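Local coordinates for penicillin-binding protein (Bacillus halodurans, PDB 3TG9) that is a penicillin-binding protein of the beta-lactamase family, probably a serine enzyme that reacts with peptidoglycan peptides or beta-lactams, at residues D114-W119 with S212-L217; N179-A184 with S189-F194. All coordinates share one frame; numbering follows the deposited sequence.

Interaction 1: D114-W119 with S212-L217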
ATOM      1  N   ASP B 114      16.133  -0.751  11.563  1.00 52.65           N
ATOM      2  CA  ASP B 114      14.684  -0.886  11.700  1.00 56.52           C
ATOM      3  C   ASP B 114      13.940   0.180  10.886  1.00 53.95           C
ATOM      4  O   ASP B 114      13.168   0.977  11.434  1.00 50.69           O
ATOM      5  CB  ASP B 114      14.302  -0.800  13.182  1.00 57.99           C
ATOM      6  CG  ASP B 114      12.890  -1.302  13.465  1.00 66.29           C
ATOM      7  OD1 ASP B 114      12.159  -1.664  12.508  1.00 58.74           O
ATOM      8  OD2 ASP B 114      12.519  -1.324  14.662  1.00 64.50           O
ATOM      9  N   PHE B 115      14.185   0.182   9.576  1.00 52.27           N
ATOM     10  CA  PHE B 115      13.621   1.175   8.660  1.00 52.82           C
ATOM     11  C   PHE B 115      12.107   1.322   8.857  1.00 52.50           C
ATOM     12  O   PHE B 115      11.589   2.436   9.009  1.00 51.16           O
ATOM     13  CB  PHE B 115      13.961   0.812   7.197  1.00 47.81           C
ATOM     14  CG  PHE B 115      13.873   1.975   6.234  1.00 44.69           C
ATOM     15  CD1 PHE B 115      14.807   3.002   6.271  1.00 46.23           C
ATOM     16  CD2 PHE B 115      12.865   2.037   5.284  1.00 43.34           C
ATOM     17  CE1 PHE B 115      14.734   4.075   5.384  1.00 39.68           C
ATOM     18  CE2 PHE B 115      12.789   3.106   4.394  1.00 40.90           C
ATOM     19  CZ  PHE B 115      13.727   4.126   4.447  1.00 37.17           C
ATOM     20  N   GLU B 116      11.396   0.201   8.880  1.00 49.60           N
ATOM     21  CA  GLU B 116       9.951   0.272   9.027  1.00 48.71           C
ATOM     22  C   GLU B 116       9.528   1.070  10.257  1.00 47.13           C
ATOM     23  O   GLU B 116       8.571   1.845  10.198  1.00 45.91           O
ATOM     24  CB  GLU B 116       9.306  -1.117   9.038  1.00 48.63           C
ATOM     25  CG  GLU B 116       7.784  -1.052   8.847  1.00 43.87           C
ATOM     26  CD  GLU B 116       7.148  -2.405   8.598  1.00 42.46           C
ATOM     27  OE1 GLU B 116       7.882  -3.405   8.470  1.00 54.34           O
ATOM     28  OE2 GLU B 116       5.902  -2.471   8.529  1.00 57.14           O
ATOM     29  N   ASP B 117      10.243   0.899  11.365  1.00 50.64           N
ATOM     30  CA  ASP B 117       9.853   1.534  12.626  1.00 50.20           C
ATOM     31  C   ASP B 117       9.864   3.069  12.593  1.00 49.62           C
ATOM     32  O   ASP B 117       9.337   3.725  13.502  1.00 44.88           O
ATOM     33  CB  ASP B 117      10.735   1.044  13.768  1.00 55.41           C
ATOM     34  CG  ASP B 117      10.197   1.442  15.127  1.00 65.14           C
ATOM     35  OD1 ASP B 117       9.051   1.044  15.450  1.00 66.49           O
ATOM     36  OD2 ASP B 117      10.918   2.150  15.869  1.00 64.83           O
ATOM     37  N   LEU B 118      10.467   3.633  11.550  1.00 45.13           N
ATOM     38  CA  LEU B 118      10.506   5.081  11.365  1.00 42.08           C
ATOM     39  C   LEU B 118       9.119   5.625  11.060  1.00 38.58           C
ATOM     40  O   LEU B 118       8.807   6.784  11.347  1.00 38.85           O
ATOM     41  CB  LEU B 118      11.440   5.443  10.209  1.00 41.12           C
ATOM     42  CG  LEU B 118      12.950   5.440  10.446  1.00 41.15           C
ATOM     43  CD1 LEU B 118      13.428   4.089  10.946  1.00 46.78           C
ATOM     44  CD2 LEU B 118      13.658   5.823   9.163  1.00 36.84           C
ATOM     45  N   TRP B 119       8.291   4.781  10.462  1.00 36.52           N
ATOM     46  CA  TRP B 119       6.986   5.212   9.983  1.00 38.97           C
ATOM     47  C   TRP B 119       5.872   4.785  10.912  1.00 36.11           C
ATOM     48  O   TRP B 119       4.704   4.818  10.545  1.00 37.39           O
ATOM     49  CB  TRP B 119       6.747   4.637   8.598  1.00 36.03           C
ATOM     50  CG  TRP B 119       7.971   4.658   7.811  1.00 35.46           C
ATOM     51  CD1 TRP B 119       8.548   3.607   7.165  1.00 37.74           C
ATOM     52  CD2 TRP B 119       8.830   5.787   7.598  1.00 37.08           C
ATOM     53  NE1 TRP B 119       9.704   4.012   6.550  1.00 34.75           N
ATOM     54  CE2 TRP B 119       9.901   5.345   6.799  1.00 34.05           C
ATOM     55  CE3 TRP B 119       8.787   7.129   7.999  1.00 32.88           C
ATOM     56  CZ2 TRP B 119      10.934   6.196   6.395  1.00 34.70           C
ATOM     57  CZ3 TRP B 119       9.810   7.972   7.596  1.00 37.83           C
ATOM     58  CH2 TRP B 119      10.868   7.502   6.798  1.00 34.52           C
ATOM     59  N   SER B 212       5.321 -15.829   7.605  1.00 49.04           N
ATOM     60  CA  SER B 212       4.490 -15.228   6.556  1.00 49.86           C
ATOM     61  C   SER B 212       5.209 -14.130   5.777  1.00 47.41           C
ATOM     62  O   SER B 212       6.266 -13.646   6.199  1.00 43.99           O
ATOM     63  CB  SER B 212       3.225 -14.637   7.172  1.00 49.19           C
ATOM     64  OG  SER B 212       3.536 -13.524   7.998  1.00 44.99           O
ATOM     65  N   TRP B 213       4.630 -13.736   4.643  1.00 46.79           N
ATOM     66  CA  TRP B 213       5.117 -12.553   3.935  1.00 40.55           C
ATOM     67  C   TRP B 213       4.166 -11.357   3.927  1.00 42.31           C
ATOM     68  O   TRP B 213       2.985 -11.468   4.264  1.00 41.89           O
ATOM     69  CB  TRP B 213       5.618 -12.872   2.520  1.00 38.19           C
ATOM     70  CG  TRP B 213       4.632 -13.358   1.469  1.00 51.27           C
ATOM     71  CD1 TRP B 213       4.616 -14.596   0.887  1.00 52.51           C
ATOM     72  CD2 TRP B 213       3.594 -12.601   0.814  1.00 46.90           C
ATOM     73  NE1 TRP B 213       3.618 -14.668  -0.059  1.00 44.09           N
ATOM     74  CE2 TRP B 213       2.980 -13.459  -0.126  1.00 47.84           C
ATOM     75  CE3 TRP B 213       3.114 -11.293   0.943  1.00 41.26           C
ATOM     76  CZ2 TRP B 213       1.906 -13.051  -0.927  1.00 54.13           C
ATOM     77  CZ3 TRP B 213       2.051 -10.889   0.145  1.00 41.88           C
ATOM     78  CH2 TRP B 213       1.455 -11.767  -0.774  1.00 50.26           C
ATOM     79  N   LYS B 214       4.708 -10.204   3.564  1.00 32.24           N
ATOM     80  CA  LYS B 214       3.900  -9.021   3.323  1.00 35.02           C
ATOM     81  C   LYS B 214       4.643  -8.156   2.328  1.00 33.05           C
ATOM     82  O   LYS B 214       5.835  -8.348   2.116  1.00 33.36           O
ATOM     83  CB  LYS B 214       3.618  -8.262   4.622  1.00 30.74           C
ATOM     84  CG  LYS B 214       4.802  -7.509   5.208  1.00 33.87           C
ATOM     85  CD  LYS B 214       4.413  -6.833   6.519  1.00 27.55           C
ATOM     86  CE  LYS B 214       5.551  -5.971   7.067  1.00 32.44           C
ATOM     87  NZ  LYS B 214       5.120  -5.205   8.274  1.00 31.81           N
ATOM     88  N   THR B 215       3.940  -7.237   1.679  1.00 31.47           N
ATOM     89  CA  THR B 215       4.598  -6.317   0.763  1.00 29.18           C
ATOM     90  C   THR B 215       5.080  -5.071   1.514  1.00 26.66           C
ATOM     91  O   THR B 215       4.661  -4.821   2.637  1.00 28.24           O
ATOM     92  CB  THR B 215       3.700  -5.955  -0.436  1.00 29.37           C
ATOM     93  OG1 THR B 215       2.453  -5.418   0.031  1.00 27.67           O
ATOM     94  CG2 THR B 215       3.427  -7.197  -1.266  1.00 30.48           C
ATOM     95  N   ASN B 216       5.976  -4.305   0.895  1.00 28.83           N
ATOM     96  CA  ASN B 216       6.662  -3.225   1.594  1.00 27.53           C
ATOM     97  C   ASN B 216       5.972  -1.862   1.489  1.00 27.87           C
ATOM     98  O   ASN B 216       6.588  -0.832   1.753  1.00 24.88           O
ATOM     99  CB  ASN B 216       8.105  -3.128   1.110  1.00 25.94           C
ATOM    100  CG  ASN B 216       8.202  -2.847  -0.370  1.00 28.76           C
ATOM    101  OD1 ASN B 216       7.193  -2.780  -1.067  1.00 26.47           O
ATOM    102  ND2 ASN B 216       9.427  -2.679  -0.863  1.00 27.02           N
ATOM    103  N   LEU B 217       4.693  -1.877   1.117  1.00 23.03           N
ATOM    104  CA  LEU B 217       3.912  -0.666   0.861  1.00 25.64           C
ATOM    105  C   LEU B 217       3.907   0.326   2.008  1.00 25.68           C
ATOM    106  O   LEU B 217       3.783   1.524   1.784  1.00 25.83           O
ATOM    107  CB  LEU B 217       2.454  -1.028   0.578  1.00 25.48           C
ATOM    108  CG  LEU B 217       1.997  -1.425  -0.813  1.00 33.77           C
ATOM    109  CD1 LEU B 217       2.810  -2.553  -1.393  1.00 35.15           C
ATOM    110  CD2 LEU B 217       0.521  -1.823  -0.717  1.00 43.32           C
TER

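Interaction 2: N179-A184 with S189-F194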
ATOM      1  N   ASN B 179      17.025  15.099 -16.786  1.00 40.58           N
ATOM      2  CA  ASN B 179      18.450  15.320 -17.004  1.00 36.62           C
ATOM      3  C   ASN B 179      19.323  14.088 -16.830  1.00 39.65           C
ATOM      4  O   ASN B 179      20.516  14.119 -17.141  1.00 39.35           O
ATOM      5  CB  ASN B 179      18.948  16.425 -16.082  1.00 37.98           C
ATOM      6  CG  ASN B 179      18.242  17.732 -16.325  1.00 37.68           C
ATOM      7  OD1 ASN B 179      18.450  18.377 -17.348  1.00 41.28           O
ATOM      8  ND2 ASN B 179      17.393  18.129 -15.391  1.00 43.08           N
ATOM      9  N   VAL B 180      18.745  13.003 -16.333  1.00 37.23           N
ATOM     10  CA  VAL B 180      19.526  11.790 -16.129  1.00 33.12           C
ATOM     11  C   VAL B 180      18.935  10.579 -16.835  1.00 34.34           C
ATOM     12  O   VAL B 180      19.605   9.960 -17.646  1.00 40.22           O
ATOM     13  CB  VAL B 180      19.733  11.479 -14.639  1.00 34.39           C
ATOM     14  CG1 VAL B 180      20.466  10.160 -14.481  1.00 31.31           C
ATOM     15  CG2 VAL B 180      20.498  12.608 -13.967  1.00 32.22           C
ATOM     16  N   PHE B 181      17.688  10.231 -16.535  1.00 35.60           N
ATOM     17  CA  PHE B 181      17.077   9.091 -17.213  1.00 37.63           C
ATOM     18  C   PHE B 181      16.935   9.335 -18.714  1.00 36.48           C
ATOM     19  O   PHE B 181      17.187   8.439 -19.515  1.00 37.61           O
ATOM     20  CB  PHE B 181      15.715   8.734 -16.613  1.00 34.09           C
ATOM     21  CG  PHE B 181      15.781   8.306 -15.174  1.00 36.93           C
ATOM     22  CD1 PHE B 181      16.983   7.903 -14.608  1.00 31.63           C
ATOM     23  CD2 PHE B 181      14.636   8.291 -14.391  1.00 33.46           C
ATOM     24  CE1 PHE B 181      17.052   7.511 -13.280  1.00 33.49           C
ATOM     25  CE2 PHE B 181      14.692   7.895 -13.064  1.00 28.34           C
ATOM     26  CZ  PHE B 181      15.893   7.503 -12.504  1.00 32.35           C
ATOM     27  N   GLN B 182      16.534  10.545 -19.085  1.00 34.43           N
ATOM     28  CA  GLN B 182      16.217  10.845 -20.474  1.00 40.89           C
ATOM     29  C   GLN B 182      17.517  11.013 -21.232  1.00 42.43           C
ATOM     30  O   GLN B 182      17.699  10.459 -22.315  1.00 36.01           O
ATOM     31  CB  GLN B 182      15.405  12.136 -20.567  1.00 44.86           C
ATOM     32  CG  GLN B 182      14.593  12.276 -21.846  1.00 53.42           C
ATOM     33  CD  GLN B 182      13.260  11.544 -21.771  1.00 58.52           C
ATOM     34  OE1 GLN B 182      13.191  10.378 -21.370  1.00 59.44           O
ATOM     35  NE2 GLN B 182      12.192  12.231 -22.158  1.00 60.33           N
ATOM     36  N   ARG B 183      18.418  11.779 -20.630  1.00 39.89           N
ATOM     37  CA  ARG B 183      19.721  12.078 -21.201  1.00 41.18           C
ATOM     38  C   ARG B 183      20.608  10.833 -21.287  1.00 40.88           C
ATOM     39  O   ARG B 183      21.711  10.901 -21.820  1.00 47.54           O
ATOM     40  CB  ARG B 183      20.398  13.176 -20.374  1.00 40.78           C
ATOM     41  CG  ARG B 183      21.403  14.019 -21.130  1.00 43.75           C
ATOM     42  CD  ARG B 183      21.835  15.226 -20.304  1.00 44.02           C
ATOM     43  NE  ARG B 183      23.225  15.594 -20.569  1.00 52.01           N
ATOM     44  CZ  ARG B 183      23.848  16.630 -20.012  1.00 54.85           C
ATOM     45  NH1 ARG B 183      23.197  17.413 -19.156  1.00 49.87           N
ATOM     46  NH2 ARG B 183      25.125  16.885 -20.307  1.00 50.72           N
ATOM     47  N   ALA B 184      20.130   9.698 -20.780  1.00 36.69           N
ATOM     48  CA  ALA B 184      20.890   8.447 -20.864  1.00 31.91           C
ATOM     49  C   ALA B 184      20.098   7.303 -21.483  1.00 35.02           C
ATOM     50  O   ALA B 184      20.539   6.151 -21.451  1.00 32.97           O
ATOM     51  CB  ALA B 184      21.405   8.039 -19.488  1.00 35.38           C
ATOM     52  N   SER B 189      12.314   3.963 -16.525  1.00 28.88           N
ATOM     53  CA  SER B 189      12.716   4.246 -15.151  1.00 27.46           C
ATOM     54  C   SER B 189      12.002   5.468 -14.612  1.00 29.38           C
ATOM     55  O   SER B 189      11.603   6.347 -15.376  1.00 29.92           O
ATOM     56  CB  SER B 189      14.233   4.485 -15.070  1.00 28.86           C
ATOM     57  OG  SER B 189      14.945   3.285 -15.294  1.00 29.09           O
ATOM     58  N   GLY B 190      11.856   5.532 -13.290  1.00 29.19           N
ATOM     59  CA  GLY B 190      11.171   6.653 -12.667  1.00 26.01           C
ATOM     60  C   GLY B 190      11.033   6.555 -11.155  1.00 28.94           C
ATOM     61  O   GLY B 190      11.338   5.529 -10.526  1.00 21.72           O
ATOM     62  N   TYR B 191      10.576   7.649 -10.566  1.00 27.29           N
ATOM     63  CA  TYR B 191      10.297   7.681  -9.146  1.00 28.89           C
ATOM     64  C   TYR B 191       8.814   7.409  -8.977  1.00 27.94           C
ATOM     65  O   TYR B 191       8.006   8.331  -8.873  1.00 28.92           O
ATOM     66  CB  TYR B 191      10.718   9.027  -8.559  1.00 27.92           C
ATOM     67  CG  TYR B 191      12.217   9.219  -8.612  1.00 29.18           C
ATOM     68  CD1 TYR B 191      12.990   9.049  -7.476  1.00 25.79           C
ATOM     69  CD2 TYR B 191      12.863   9.538  -9.804  1.00 29.94           C
ATOM     70  CE1 TYR B 191      14.358   9.204  -7.510  1.00 28.46           C
ATOM     71  CE2 TYR B 191      14.248   9.698  -9.844  1.00 31.10           C
ATOM     72  CZ  TYR B 191      14.983   9.528  -8.688  1.00 27.06           C
ATOM     73  OH  TYR B 191      16.354   9.663  -8.691  1.00 28.35           O
ATOM     74  N   PHE B 192       8.464   6.126  -9.008  1.00 27.37           N
ATOM     75  CA  PHE B 192       7.074   5.706  -8.933  1.00 26.44           C
ATOM     76  C   PHE B 192       6.613   5.721  -7.484  1.00 28.70           C
ATOM     77  O   PHE B 192       7.407   5.476  -6.569  1.00 24.87           O
ATOM     78  CB  PHE B 192       6.884   4.296  -9.506  1.00 25.18           C
ATOM     79  CG  PHE B 192       7.431   4.118 -10.891  1.00 28.86           C
ATOM     80  CD1 PHE B 192       7.390   5.157 -11.803  1.00 28.54           C
ATOM     81  CD2 PHE B 192       7.970   2.901 -11.284  1.00 26.21           C
ATOM     82  CE1 PHE B 192       7.891   4.993 -13.081  1.00 29.91           C
ATOM     83  CE2 PHE B 192       8.477   2.730 -12.559  1.00 28.96           C
ATOM     84  CZ  PHE B 192       8.438   3.773 -13.458  1.00 30.01           C
ATOM     85  N   ALA B 193       5.328   6.006  -7.290  1.00 24.57           N
ATOM     86  CA  ALA B 193       4.719   5.994  -5.968  1.00 26.92           C
ATOM     87  C   ALA B 193       3.887   4.733  -5.843  1.00 27.40           C
ATOM     88  O   ALA B 193       3.332   4.261  -6.828  1.00 24.82           O
ATOM     89  CB  ALA B 193       3.851   7.225  -5.768  1.00 27.55           C
ATOM     90  N   PHE B 194       3.806   4.191  -4.630  1.00 25.40           N
ATOM     91  CA  PHE B 194       3.143   2.915  -4.401  1.00 23.92           C
ATOM     92  C   PHE B 194       1.674   2.947  -4.815  1.00 25.98           C
ATOM     93  O   PHE B 194       1.121   1.929  -5.236  1.00 26.63           O
ATOM     94  CB  PHE B 194       3.231   2.520  -2.920  1.00 28.07           C
ATOM     95  CG  PHE B 194       4.587   2.027  -2.486  1.00 31.79           C
ATOM     96  CD1 PHE B 194       5.216   0.984  -3.162  1.00 31.12           C
ATOM     97  CD2 PHE B 194       5.222   2.588  -1.383  1.00 25.87           C
ATOM     98  CE1 PHE B 194       6.458   0.528  -2.758  1.00 27.21           C
ATOM     99  CE2 PHE B 194       6.457   2.131  -0.969  1.00 29.28           C
ATOM    100  CZ  PHE B 194       7.082   1.101  -1.656  1.00 27.36           C
TER

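Interaction 1: D114-W119 with S212-L217
The carboxylate of Glu-116 is the flat group that meets the partner segment, and the ammonium of Lys-214 comes to it from the side of its two oxygens. Lys-214 NZ lies 2.9 Å from Glu-116 OE2, on that oxygen's syn lone pair, the one turned toward its twin. The second oxygen adds a weak bond, with Lys-214 NZ 3.3 Å from Glu-116 OE1, making a forked but lopsided salt bridge. Behind the nitrogen, Lys-214 CE stays 3.7 Å from Glu-116 OE1, the last carbon to brush the carboxylate. Within 114-119 a second flat group, the indole of Trp-119, has Leu-118 CB over the centre of one face, 3.6 Å above the ring plane, while Phe-115 CE2 lies in plane at its edge.

The two charged chains arrive from opposite directions, each at nearly full stretch. Glu-116 sends CG away from its own backbone nitrogen (chi1 -166°) and continues extended; Lys-214 starts with CG between its nitrogen and carbonyl carbon (chi1 73°) and then runs straight to NZ. The stretch is needed because Glu-116 CA and Lys-214 CA are 12.5 Å apart. The two segments bury just 75 Å² between them, and both ends of the bridge are partly exposed, so solvent probably shares in screening the charges.

Lys-214 also packs on Asp-195 of the second subunit, and Trp-119 O accepts a hydrogen bond from Tyr-125 OH of that subunit, which places the contact beside the dimer interface. The bridge lies at the surface and joins the loop between helices 93-98 and 155-168 to the two-stranded antiparallel sheet of 205-207 and 213-215, where Lys-214 is backbone-bonded to Ile-206.

Interaction 2: N179-A184 with S189-F194
Phe-181, near the end of helix 172-182, packs against the chain as it returns toward strand 205-207 through Ser-189, Gly-190 and Tyr-191, a helix-to-loop join within the beta-lactamase-type fold. From CB, which points toward the returning loop, the side chain turns with CG opposite its carbonyl carbon (chi1 -63°), and each ring atom on the near side finds a partner. Phe-181 CG comes first, 4.1 Å from Ser-189 CB. That methylene sits over one face of the phenyl ring, displaced toward the rim, in a CH-pi contact: Ser-189 CB is 4.0 Å from the ring centroid of Phe-181 and 14° off its normal. Further out, CD2 of Phe-181 lies 3.7 Å from the carbonyl oxygen of Ser-189. Phe-181 CE2 then meets the next two residues, with Gly-190 N at 3.7 Å and Tyr-191 CE2 likewise at 3.7 Å. At the tip, CZ of Phe-181 rests 3.8 Å from Tyr-191 CE2.

The two aromatic rings touch rim to rim, neither overlying the other, although their planes are nearly parallel at 17°. The side chains themselves cross at about a right angle, and the Tyr-191 ring lies beyond the CE2-CZ end of Phe-181, across the phenyl plane from Ser-189 CB. Helix 58-70, which begins at the lysine of a probable SxxK motif, reaches this group through Phe-60, which touches Tyr-191 and meets the Phe-181 ring nearly perpendicularly. Two polar groups of the loop are bonded beyond the contact: Tyr-191 N to Glu-177 OE2 and Ser-189 OG to Asp-236 OD2.

Interaction 1 is a surface contact carried by two opposite charges, whereas interaction 2 is a buried, mostly apolar one built on aromatic and CH-pi packing. They share no helix or strand. The first spans 92 intervening residues and ties a loop to the short sheet of strand 213-215 beside the second subunit; the second is local, folding the end of helix 172-182 against the chain that follows it. Their centres lie about 24 Å apart, yet the two meet: Phe-194, at the far end of 189-194, packs against 212-217, with its CD2 3.6 Å from Leu-217 O. Segment 189-194 thus runs from the packed interior toward the dimer-facing edge where interaction 1 lies.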